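Local atomic coordinates of CT253 (Chlamydia trachomatis serovar L2, PDB entry 6UXC), a protein that is of unknown function but is made with a lipoprotein signal peptide, so it is probably lipid-attached in the chlamydial cell envelope. Residues Glu93-Ala98 against Phe123-Asn128; Leu138-Ser143 against Gln171-Glu176; Gly147-His152 against Ser163-Leu168. One frame throughout, in Å; residues are numbered along the deposited sequence.

Overall arrangement
All three contacts belong to one alpha/beta fold with a mixed sheet. Interaction 1 comes first along the chain and joins strands 94-105 and 113-124 at the open end of their hairpin. Interaction 2 packs the edge strand 131-143, one of the two outermost, against helix 165-184. Interaction 3 joins the loop after that strand to the first turn of the helix; both its segments fall between those of interaction 2 along the chain. Interactions 2 and 3 have centres about 14 Å apart and touch where Gln142 packs on Pro165. Interaction 1 sits on the opposite side of the chain's centre, its centre about 24 Å from that of interaction 2 and about 35 Å from that of interaction 3. Together they span one sheet and the C-terminal helix packed on its edge strand.

Interaction 1: Glu93-Ala98 against Phe123-Asn128; sequences EFVVAA and FDIRHN
Glu93-Ala98 and Phe123-Asn128 meet at the open end of an antiparallel beta hairpin. Val95 and Phe123 form a hydrogen-bonded pair: Val95 N gives to Phe123 O and Phe123 N gives to Val95 O, both at 2.9 Å. Phe94 and Asp124 form the next, non-hydrogen-bonded pair. One step on, Ile125 N still reaches Glu93 O at 2.8 Å, but it is tilted 33° from the carbonyl plane, and here segment 123-128 leaves the sheet. Asp124 makes the exit as an Asx turn. Its OD1 accepts from Arg126 N and, from the opposite face of its plane, from Arg126 NE. Arg126 NH2 adds a salt bridge to Asp124 OD2 at 2.9 Å. This side-on grip holds the guanidinium beside Phe94, whose CZ lies over one of its faces, 3.4 Å from Arg126 NH2; the two planes are 51° apart. The aliphatic part of Arg126 runs past Glu93, with Arg126 CG 3.7 Å from Glu93 CB, while Glu93 OE1 is bonded to Val20 N. Val95 and Phe123 point to the other face. Val95 CG2 meets Ile125 CD1, just past the strand, at 3.8 Å. Ala97 CB lies at the edge of the Phe123 ring, which also packs edge-to-face with Phe74.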
loop_
_atom_site.group_PDB
_atom_site.type_symbol
_atom_site.label_atom_id
_atom_site.label_comp_id
_atom_site.label_asym_id
_atom_site.label_seq_id
_atom_site.Cartn_x
_atom_site.Cartn_y
_atom_site.Cartn_z
ATOM N N GLU A 93 14.480 6.902 5.930
ATOM C CA GLU A 93 14.378 8.311 5.561
ATOM C C GLU A 93 12.954 8.698 5.192
ATOM O O GLU A 93 12.555 9.862 5.367
ATOM C CB GLU A 93 15.312 8.599 4.382
ATOM C CG GLU A 93 16.769 8.314 4.658
ATOM C CD GLU A 93 17.620 8.278 3.391
ATOM O OE1 GLU A 93 17.179 7.784 2.316
ATOM O OE2 GLU A 93 18.753 8.750 3.484
ATOM N N PHE A 94 12.181 7.742 4.663
ATOM C CA PHE A 94 10.836 7.955 4.171
ATOM C C PHE A 94 9.936 6.845 4.672
ATOM O O PHE A 94 10.370 5.706 4.824
ATOM C CB PHE A 94 10.787 7.979 2.641
ATOM C CG PHE A 94 11.720 8.995 2.035
ATOM C CD1 PHE A 94 11.301 10.301 1.858
ATOM C CD2 PHE A 94 13.004 8.654 1.667
ATOM C CE1 PHE A 94 12.157 11.249 1.297
ATOM C CE2 PHE A 94 13.866 9.596 1.125
ATOM C CZ PHE A 94 13.431 10.896 0.943
ATOM N N VAL A 95 8.700 7.219 4.959
ATOM C CA VAL A 95 7.678 6.310 5.442
ATOM C C VAL A 95 6.590 6.243 4.390
ATOM O O VAL A 95 6.040 7.283 3.981
ATOM C CB VAL A 95 7.096 6.792 6.781
ATOM C CG1 VAL A 95 5.960 5.853 7.267
ATOM C CG2 VAL A 95 8.169 6.907 7.805
ATOM N N VAL A 96 6.275 5.021 3.973
ATOM C CA VAL A 96 5.215 4.755 3.013
ATOM C C VAL A 96 3.963 4.320 3.765
ATOM O O VAL A 96 3.985 3.320 4.497
ATOM C CB VAL A 96 5.641 3.674 2.014
ATOM C CG1 VAL A 96 4.490 3.395 1.068
ATOM C CG2 VAL A 96 6.845 4.101 1.265
ATOM N N ALA A 97 2.881 5.085 3.598
ATOM C CA ALA A 97 1.627 4.880 4.316
ATOM C C ALA A 97 0.510 4.766 3.284
ATOM O O ALA A 97 0.030 5.773 2.762
ATOM C CB ALA A 97 1.370 6.037 5.293
ATOM N N ALA A 98 0.095 3.534 2.999
ATOM C CA ALA A 98 -0.950 3.275 2.011
ATOM C C ALA A 98 -2.214 2.814 2.721
ATOM O O ALA A 98 -2.167 1.896 3.554
ATOM C CB ALA A 98 -0.496 2.221 1.009
ATOM N N PHE A 123 6.003 10.181 3.737
ATOM C CA PHE A 123 6.491 11.163 4.693
ATOM C C PHE A 123 8.009 11.138 4.690
ATOM O O PHE A 123 8.606 10.062 4.619
ATOM C CB PHE A 123 6.026 10.861 6.105
ATOM C CG PHE A 123 4.533 11.000 6.326
ATOM C CD1 PHE A 123 3.651 10.036 5.873
ATOM C CD2 PHE A 123 4.033 12.128 6.968
ATOM C CE1 PHE A 123 2.288 10.186 6.087
ATOM C CE2 PHE A 123 2.696 12.273 7.189
ATOM C CZ PHE A 123 1.818 11.302 6.747
ATOM N N ASP A 124 8.617 12.312 4.811
ATOM C CA ASP A 124 10.057 12.464 4.977
ATOM C C ASP A 124 10.330 12.582 6.466
ATOM O O ASP A 124 9.816 13.501 7.103
ATOM C CB ASP A 124 10.532 13.722 4.252
ATOM C CG ASP A 124 12.029 13.860 4.193
ATOM O OD1 ASP A 124 12.775 13.184 4.937
ATOM O OD2 ASP A 124 12.465 14.718 3.375
ATOM N N ILE A 125 11.114 11.663 7.027
ATOM C CA ILE A 125 11.401 11.725 8.457
ATOM C C ILE A 125 12.885 11.998 8.729
ATOM O O ILE A 125 13.388 11.743 9.836
ATOM C CB ILE A 125 10.882 10.469 9.190
ATOM C CG1 ILE A 125 11.559 9.194 8.698
ATOM C CG2 ILE A 125 9.349 10.340 9.034
ATOM C CD1 ILE A 125 11.328 8.008 9.606
ATOM N N ARG A 126 13.596 12.572 7.757
ATOM C CA ARG A 126 14.960 12.992 7.990
ATOM C C ARG A 126 15.015 14.263 8.832
ATOM O O ARG A 126 14.042 15.012 8.956
ATOM C CB ARG A 126 15.659 13.227 6.651
ATOM C CG ARG A 126 15.747 11.930 5.844
ATOM C CD ARG A 126 16.405 12.179 4.486
ATOM N NE ARG A 126 15.463 12.886 3.644
ATOM C CZ ARG A 126 15.692 13.273 2.398
ATOM N NH1 ARG A 126 16.866 13.046 1.822
ATOM N NH2 ARG A 126 14.734 13.900 1.736
ATOM N N HIS A 127 16.195 14.501 9.405
ATOM C CA HIS A 127 16.541 15.786 10.026
ATOM C C HIS A 127 15.648 16.115 11.216
ATOM O O HIS A 127 15.379 17.291 11.495
ATOM C CB HIS A 127 16.502 16.894 8.984
ATOM C CG HIS A 127 17.339 16.584 7.791
ATOM N ND1 HIS A 127 16.841 16.571 6.507
ATOM C CD2 HIS A 127 18.637 16.213 7.697
ATOM C CE1 HIS A 127 17.804 16.228 5.670
ATOM N NE2 HIS A 127 18.903 16.003 6.367
ATOM N N ASN A 128 15.229 15.079 11.948
ATOM C CA ASN A 128 14.416 15.226 13.154
ATOM C C ASN A 128 13.138 15.997 12.871
ATOM O O ASN A 128 12.632 16.705 13.742
ATOM C CB ASN A 128 15.188 15.918 14.292
ATOM C CG ASN A 128 16.209 15.014 14.946
ATOM O OD1 ASN A 128 15.996 13.813 15.082
ATOM N ND2 ASN A 128 17.325 15.597 15.371
#

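Interaction 2: Leu138-Ser143 against Gln171-Glu176; sequences LDASQS and QRLFRE
Ala140 and Leu173 meet where strand 138-143 runs against helix 171-176. The strand is the last of the sheet, and the two axes are nearly antiparallel, at 160°. They approach to 7.7 Å, a spacing consistent with the small Ala140 side chain. Ala140 CB faces the helix and lies 3.9 Å from Leu173 CB. With CG anti to the backbone N (chi1 -175°) and a turn at chi2, Leu173 CD1 reaches the strand backbone, 3.9 Å from Leu138 C. The same side chain touches Ala116 and Val118 of the neighbouring strand and Phe45 of helix 41-55. This is the tightly packed part. Leu138 extends it: CD1 and CD2 lie against the extended chain of Glu176, with CD1 close to its CG.

The outer side is polar and wet. Arg172 bends at chi3 and reaches along the strand. Arg172 NH1 and NH2 both grip Gln142 OE1 end-on, NH1 at 2.9 Å and NH2 at 3.1 Å. OE1 lies close to the guanidinium plane, but the amide and guanidinium planes are turned 55° apart. Gln142 NE2 is held by Ser146 OG. A water links Arg172 NH2 to Ser141 N. Two more waters join Glu176 OE2 to the backbone of Asp139, one through its N and the other through its O. The water on Asp139 N is 2.6 Å from Glu176 OE2. Glu176 OE1 forms a salt bridge with Arg180.

The helix therefore meets this edge strand through a short hydrophobic seam, flanked by charged side chains that use water to reach backbone groups. Ser141 N and Asp139 N and O are satisfied by solvent here, consistent with an edge strand not paired on this side within the chain.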
loop_
_atom_site.group_PDB
_atom_site.type_symbol
_atom_site.label_atom_id
_atom_site.label_comp_id
_atom_site.label_asym_id
_atom_site.label_seq_id
_atom_site.Cartn_x
_atom_site.Cartn_y
_atom_site.Cartn_z
ATOM N N LEU A 138 -4.931 6.694 -5.796
ATOM C CA LEU A 138 -4.741 5.867 -6.971
ATOM C C LEU A 138 -5.853 4.828 -7.010
ATOM O O LEU A 138 -6.352 4.382 -5.970
ATOM C CB LEU A 138 -3.377 5.171 -6.926
ATOM C CG LEU A 138 -2.147 6.072 -6.728
ATOM C CD1 LEU A 138 -0.884 5.249 -6.623
ATOM C CD2 LEU A 138 -2.031 7.123 -7.837
ATOM N N ASP A 139 -6.257 4.440 -8.208
ATOM C CA ASP A 139 -7.344 3.483 -8.305
ATOM C C ASP A 139 -7.152 2.629 -9.545
ATOM O O ASP A 139 -6.366 2.950 -10.436
ATOM C CB ASP A 139 -8.708 4.178 -8.297
ATOM C CG ASP A 139 -8.867 5.203 -9.412
ATOM O OD1 ASP A 139 -8.275 5.034 -10.504
ATOM O OD2 ASP A 139 -9.591 6.189 -9.177
ATOM N N ALA A 140 -7.861 1.505 -9.553
ATOM C CA ALA A 140 -7.830 0.551 -10.651
ATOM C C ALA A 140 -9.204 -0.097 -10.752
ATOM O O ALA A 140 -9.933 -0.167 -9.768
ATOM C CB ALA A 140 -6.746 -0.502 -10.436
ATOM N N SER A 141 -9.563 -0.538 -11.961
ATOM C CA SER A 141 -10.851 -1.176 -12.165
ATOM C C SER A 141 -10.716 -2.239 -13.240
ATOM O O SER A 141 -9.919 -2.102 -14.179
ATOM C CB SER A 141 -11.931 -0.172 -12.569
ATOM O OG SER A 141 -13.131 -0.867 -12.809
ATOM N N GLN A 142 -11.536 -3.285 -13.111
ATOM C CA GLN A 142 -11.473 -4.418 -14.025
ATOM C C GLN A 142 -12.860 -5.022 -14.220
ATOM O O GLN A 142 -13.615 -5.223 -13.260
ATOM C CB GLN A 142 -10.505 -5.485 -13.497
ATOM C CG GLN A 142 -10.162 -6.593 -14.488
ATOM C CD GLN A 142 -9.450 -6.065 -15.703
ATOM O OE1 GLN A 142 -8.715 -5.093 -15.613
ATOM N NE2 GLN A 142 -9.675 -6.695 -16.850
ATOM N N SER A 143 -13.183 -5.333 -15.476
ATOM C CA SER A 143 -14.475 -5.931 -15.789
ATOM C C SER A 143 -14.590 -7.303 -15.141
ATOM O O SER A 143 -13.664 -8.111 -15.214
ATOM C CB SER A 143 -14.642 -6.039 -17.305
ATOM O OG SER A 143 -15.778 -6.814 -17.649
ATOM N N GLN A 171 -2.899 -6.158 -9.522
ATOM C CA GLN A 171 -1.557 -6.094 -10.087
ATOM C C GLN A 171 -1.271 -4.707 -10.653
ATOM O O GLN A 171 -0.216 -4.119 -10.384
ATOM C CB GLN A 171 -1.424 -7.177 -11.157
ATOM C CG GLN A 171 -0.030 -7.407 -11.653
ATOM C CD GLN A 171 0.003 -8.472 -12.720
ATOM O OE1 GLN A 171 -0.780 -8.434 -13.668
ATOM N NE2 GLN A 171 0.896 -9.439 -12.567
ATOM N N ARG A 172 -2.219 -4.144 -11.397
ATOM C CA ARG A 172 -1.975 -2.827 -11.984
ATOM C C ARG A 172 -1.875 -1.770 -10.891
ATOM O O ARG A 172 -1.027 -0.868 -10.959
ATOM C CB ARG A 172 -3.072 -2.464 -12.989
ATOM C CG ARG A 172 -2.983 -3.215 -14.315
ATOM C CD ARG A 172 -3.735 -2.471 -15.431
ATOM N NE ARG A 172 -5.075 -2.137 -14.982
ATOM C CZ ARG A 172 -6.107 -2.977 -15.032
ATOM N NH1 ARG A 172 -5.958 -4.191 -15.560
ATOM N NH2 ARG A 172 -7.293 -2.589 -14.577
ATOM N N LEU A 173 -2.735 -1.872 -9.879
ATOM C CA LEU A 173 -2.718 -0.922 -8.779
ATOM C C LEU A 173 -1.417 -1.000 -7.989
ATOM O O LEU A 173 -0.835 0.040 -7.647
ATOM C CB LEU A 173 -3.927 -1.181 -7.889
ATOM C CG LEU A 173 -4.185 -0.227 -6.738
ATOM C CD1 LEU A 173 -4.296 1.220 -7.192
ATOM C CD2 LEU A 173 -5.458 -0.670 -6.020
ATOM N N PHE A 174 -0.940 -2.216 -7.675
ATOM C CA PHE A 174 0.309 -2.332 -6.924
ATOM C C PHE A 174 1.458 -1.741 -7.731
ATOM O O PHE A 174 2.325 -1.054 -7.182
ATOM C CB PHE A 174 0.639 -3.786 -6.594
ATOM C CG PHE A 174 -0.388 -4.484 -5.763
ATOM C CD1 PHE A 174 -1.099 -3.831 -4.792
ATOM C CD2 PHE A 174 -0.610 -5.835 -5.947
ATOM C CE1 PHE A 174 -2.041 -4.498 -4.031
ATOM C CE2 PHE A 174 -1.549 -6.509 -5.169
ATOM C CZ PHE A 174 -2.252 -5.838 -4.227
ATOM N N ARG A 175 1.474 -2.005 -9.040
ATOM C CA ARG A 175 2.523 -1.451 -9.886
ATOM C C ARG A 175 2.509 0.070 -9.855
ATOM O O ARG A 175 3.566 0.698 -9.728
ATOM C CB ARG A 175 2.351 -1.938 -11.316
ATOM C CG ARG A 175 2.689 -3.385 -11.545
ATOM C CD ARG A 175 2.350 -3.701 -12.980
ATOM N NE ARG A 175 2.526 -5.103 -13.326
ATOM C CZ ARG A 175 1.717 -5.777 -14.137
ATOM N NH1 ARG A 175 0.649 -5.191 -14.668
ATOM N NH2 ARG A 175 1.965 -7.049 -14.403
ATOM N N GLU A 176 1.317 0.676 -9.910
ATOM C CA GLU A 176 1.228 2.133 -9.914
ATOM C C GLU A 176 1.634 2.713 -8.570
ATOM O O GLU A 176 2.285 3.767 -8.511
ATOM C CB GLU A 176 -0.183 2.617 -10.266
ATOM C CG GLU A 176 -0.236 4.157 -10.417
ATOM C CD GLU A 176 -1.568 4.713 -10.951
ATOM O OE1 GLU A 176 -1.526 5.627 -11.805
ATOM O OE2 GLU A 176 -2.640 4.281 -10.513
HETATM O O HOH W 1 -4.791 5.717 -10.374
HETATM O O HOH W 2 -3.770 1.726 -10.741
HETATM O O HOH W 3 -7.733 0.267 -14.002
#

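Interaction 3: Gly147-His152 against Ser163-Leu168; sequences GSNDYH and STPMGL
Tyr151 reaches from the loop to the start of helix 165-184, where it meets Thr164, Pro165 and Met166. Its CB points toward the helix. CG stands anti to the carbonyl carbon (chi1 -65°), and the side chain crosses Thr164 and Met166 at a slant. Met166 CE sits over the centre of one ring face, 3.8 Å from the Tyr151 ring centroid and 7° off the normal. The sulfur lies farther out above that face, a Met-aromatic contact. On the opposite face lies the backbone carbon of Asn149, displaced toward the rim. Tyr151 CE1 meets Thr164 OG1 at 3.3 Å, at the ring edge. Tyr151 CZ rests 3.6 Å from Met166 CB. At the tip, Tyr151 OH accepts from Met166 N at 3.0 Å and donates to Asn149 OD1 at 2.7 Å, in the carbonyl plane and on a lone pair. These two bonds fix the phenol's position.

Thr164 is the N-cap. Its OG1 accepts from Gly167 N and is also bonded to Phe161 O. Tyr151 OH takes the amide of Met166, beside the capped Gly167 N. Pro165 packs against the loop: Pro165 CG is 3.3 Å from Asn149 OD1 and Pro165 CD is 3.0 Å from Ser148 O. That carbonyl is buried by the contact and has no polar partner in the model. Ser148 OG makes an ST turn with Asp150 N, and Asn149 ND2 bonds to Leu144 O.

Beyond the loop, Pro165 and Met166 pack on Ile114 of strand 113-124. Pro165 also touches Gln142 of strand 131-143, while Tyr151 rests on Leu37 in the loop before helix 41-55.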
loop_
_atom_site.group_PDB
_atom_site.type_symbol
_atom_site.label_atom_id
_atom_site.label_comp_id
_atom_site.label_asym_id
_atom_site.label_seq_id
_atom_site.Cartn_x
_atom_site.Cartn_y
_atom_site.Cartn_z
ATOM N N GLY A 147 -12.568 -12.683 -16.274
ATOM C CA GLY A 147 -12.019 -13.938 -15.810
ATOM C C GLY A 147 -12.954 -14.524 -14.779
ATOM O O GLY A 147 -14.075 -14.050 -14.606
ATOM N N SER A 148 -12.476 -15.558 -14.096
ATOM C CA SER A 148 -13.278 -16.180 -13.047
ATOM C C SER A 148 -13.328 -15.290 -11.813
ATOM O O SER A 148 -12.351 -14.619 -11.456
ATOM C CB SER A 148 -12.704 -17.544 -12.670
ATOM O OG SER A 148 -13.345 -18.058 -11.504
ATOM N N ASN A 149 -14.480 -15.294 -11.141
ATOM C CA ASN A 149 -14.598 -14.650 -9.844
ATOM C C ASN A 149 -14.784 -15.670 -8.726
ATOM O O ASN A 149 -15.342 -15.348 -7.676
ATOM C CB ASN A 149 -15.735 -13.627 -9.865
ATOM C CG ASN A 149 -15.481 -12.492 -10.861
ATOM O OD1 ASN A 149 -14.577 -11.671 -10.674
ATOM N ND2 ASN A 149 -16.294 -12.431 -11.914
ATOM N N ASP A 150 -14.324 -16.903 -8.940
ATOM C CA ASP A 150 -14.220 -17.886 -7.861
ATOM C C ASP A 150 -12.931 -17.596 -7.110
ATOM O O ASP A 150 -11.857 -18.103 -7.453
ATOM C CB ASP A 150 -14.235 -19.304 -8.418
ATOM C CG ASP A 150 -14.346 -20.361 -7.327
ATOM O OD1 ASP A 150 -13.920 -20.068 -6.184
ATOM O OD2 ASP A 150 -14.831 -21.476 -7.635
ATOM N N TYR A 151 -13.035 -16.750 -6.087
ATOM C CA TYR A 151 -11.874 -16.357 -5.291
ATOM C C TYR A 151 -11.538 -17.364 -4.207
ATOM O O TYR A 151 -10.603 -17.129 -3.430
ATOM C CB TYR A 151 -12.093 -14.956 -4.716
ATOM C CG TYR A 151 -12.152 -13.993 -5.860
ATOM C CD1 TYR A 151 -11.012 -13.771 -6.644
ATOM C CD2 TYR A 151 -13.330 -13.374 -6.213
ATOM C CE1 TYR A 151 -11.050 -12.928 -7.740
ATOM C CE2 TYR A 151 -13.381 -12.526 -7.308
ATOM C CZ TYR A 151 -12.235 -12.293 -8.052
ATOM O OH TYR A 151 -12.311 -11.471 -9.167
ATOM N N HIS A 152 -12.247 -18.482 -4.153
ATOM C CA HIS A 152 -11.779 -19.606 -3.355
ATOM C C HIS A 152 -10.965 -20.591 -4.191
ATOM O O HIS A 152 -9.927 -21.081 -3.727
ATOM C CB HIS A 152 -12.986 -20.253 -2.659
ATOM C CG HIS A 152 -13.689 -19.317 -1.714
ATOM N ND1 HIS A 152 -14.597 -18.368 -2.139
ATOM C CD2 HIS A 152 -13.584 -19.155 -0.372
ATOM C CE1 HIS A 152 -15.034 -17.678 -1.101
ATOM N NE2 HIS A 152 -14.434 -18.136 -0.016
ATOM N N SER A 163 -4.992 -13.910 -13.057
ATOM C CA SER A 163 -5.876 -13.965 -14.215
ATOM C C SER A 163 -7.339 -13.678 -13.877
ATOM O O SER A 163 -8.173 -13.611 -14.791
ATOM C CB SER A 163 -5.775 -15.347 -14.881
ATOM O OG SER A 163 -4.432 -15.657 -15.229
ATOM N N THR A 164 -7.675 -13.521 -12.603
ATOM C CA THR A 164 -9.031 -13.163 -12.232
ATOM C C THR A 164 -9.214 -11.658 -12.330
ATOM O O THR A 164 -8.235 -10.910 -12.374
ATOM C CB THR A 164 -9.335 -13.599 -10.806
ATOM O OG1 THR A 164 -8.514 -12.828 -9.908
ATOM C CG2 THR A 164 -9.074 -15.091 -10.646
ATOM N N PRO A 165 -10.461 -11.186 -12.365
ATOM C CA PRO A 165 -10.659 -9.741 -12.480
ATOM C C PRO A 165 -10.045 -8.996 -11.309
ATOM O O PRO A 165 -9.405 -7.951 -11.493
ATOM C CB PRO A 165 -12.190 -9.610 -12.546
ATOM C CG PRO A 165 -12.611 -10.864 -13.241
ATOM C CD PRO A 165 -11.722 -11.917 -12.608
ATOM N N MET A 166 -10.194 -9.530 -10.099
ATOM C CA MET A 166 -9.620 -8.844 -8.956
ATOM C C MET A 166 -8.097 -8.841 -9.040
ATOM O O MET A 166 -7.462 -7.850 -8.692
ATOM C CB MET A 166 -10.060 -9.508 -7.659
ATOM C CG MET A 166 -9.607 -8.725 -6.428
ATOM S SD MET A 166 -9.862 -9.573 -4.889
ATOM C CE MET A 166 -11.600 -9.999 -4.957
ATOM N N GLY A 167 -7.505 -9.963 -9.452
ATOM C CA GLY A 167 -6.053 -10.075 -9.457
ATOM C C GLY A 167 -5.415 -9.195 -10.513
ATOM O O GLY A 167 -4.370 -8.583 -10.277
ATOM N N LEU A 168 -6.047 -9.110 -11.680
ATOM C CA LEU A 168 -5.589 -8.200 -12.728
ATOM C C LEU A 168 -5.622 -6.763 -12.225
ATOM O O LEU A 168 -4.671 -5.992 -12.415
ATOM C CB LEU A 168 -6.487 -8.362 -13.954
ATOM C CG LEU A 168 -6.347 -9.675 -14.719
ATOM C CD1 LEU A 168 -7.525 -9.930 -15.674
ATOM C CD2 LEU A 168 -5.054 -9.646 -15.508
HETATM O O HOH W 4 -9.759 -16.452 -14.610
#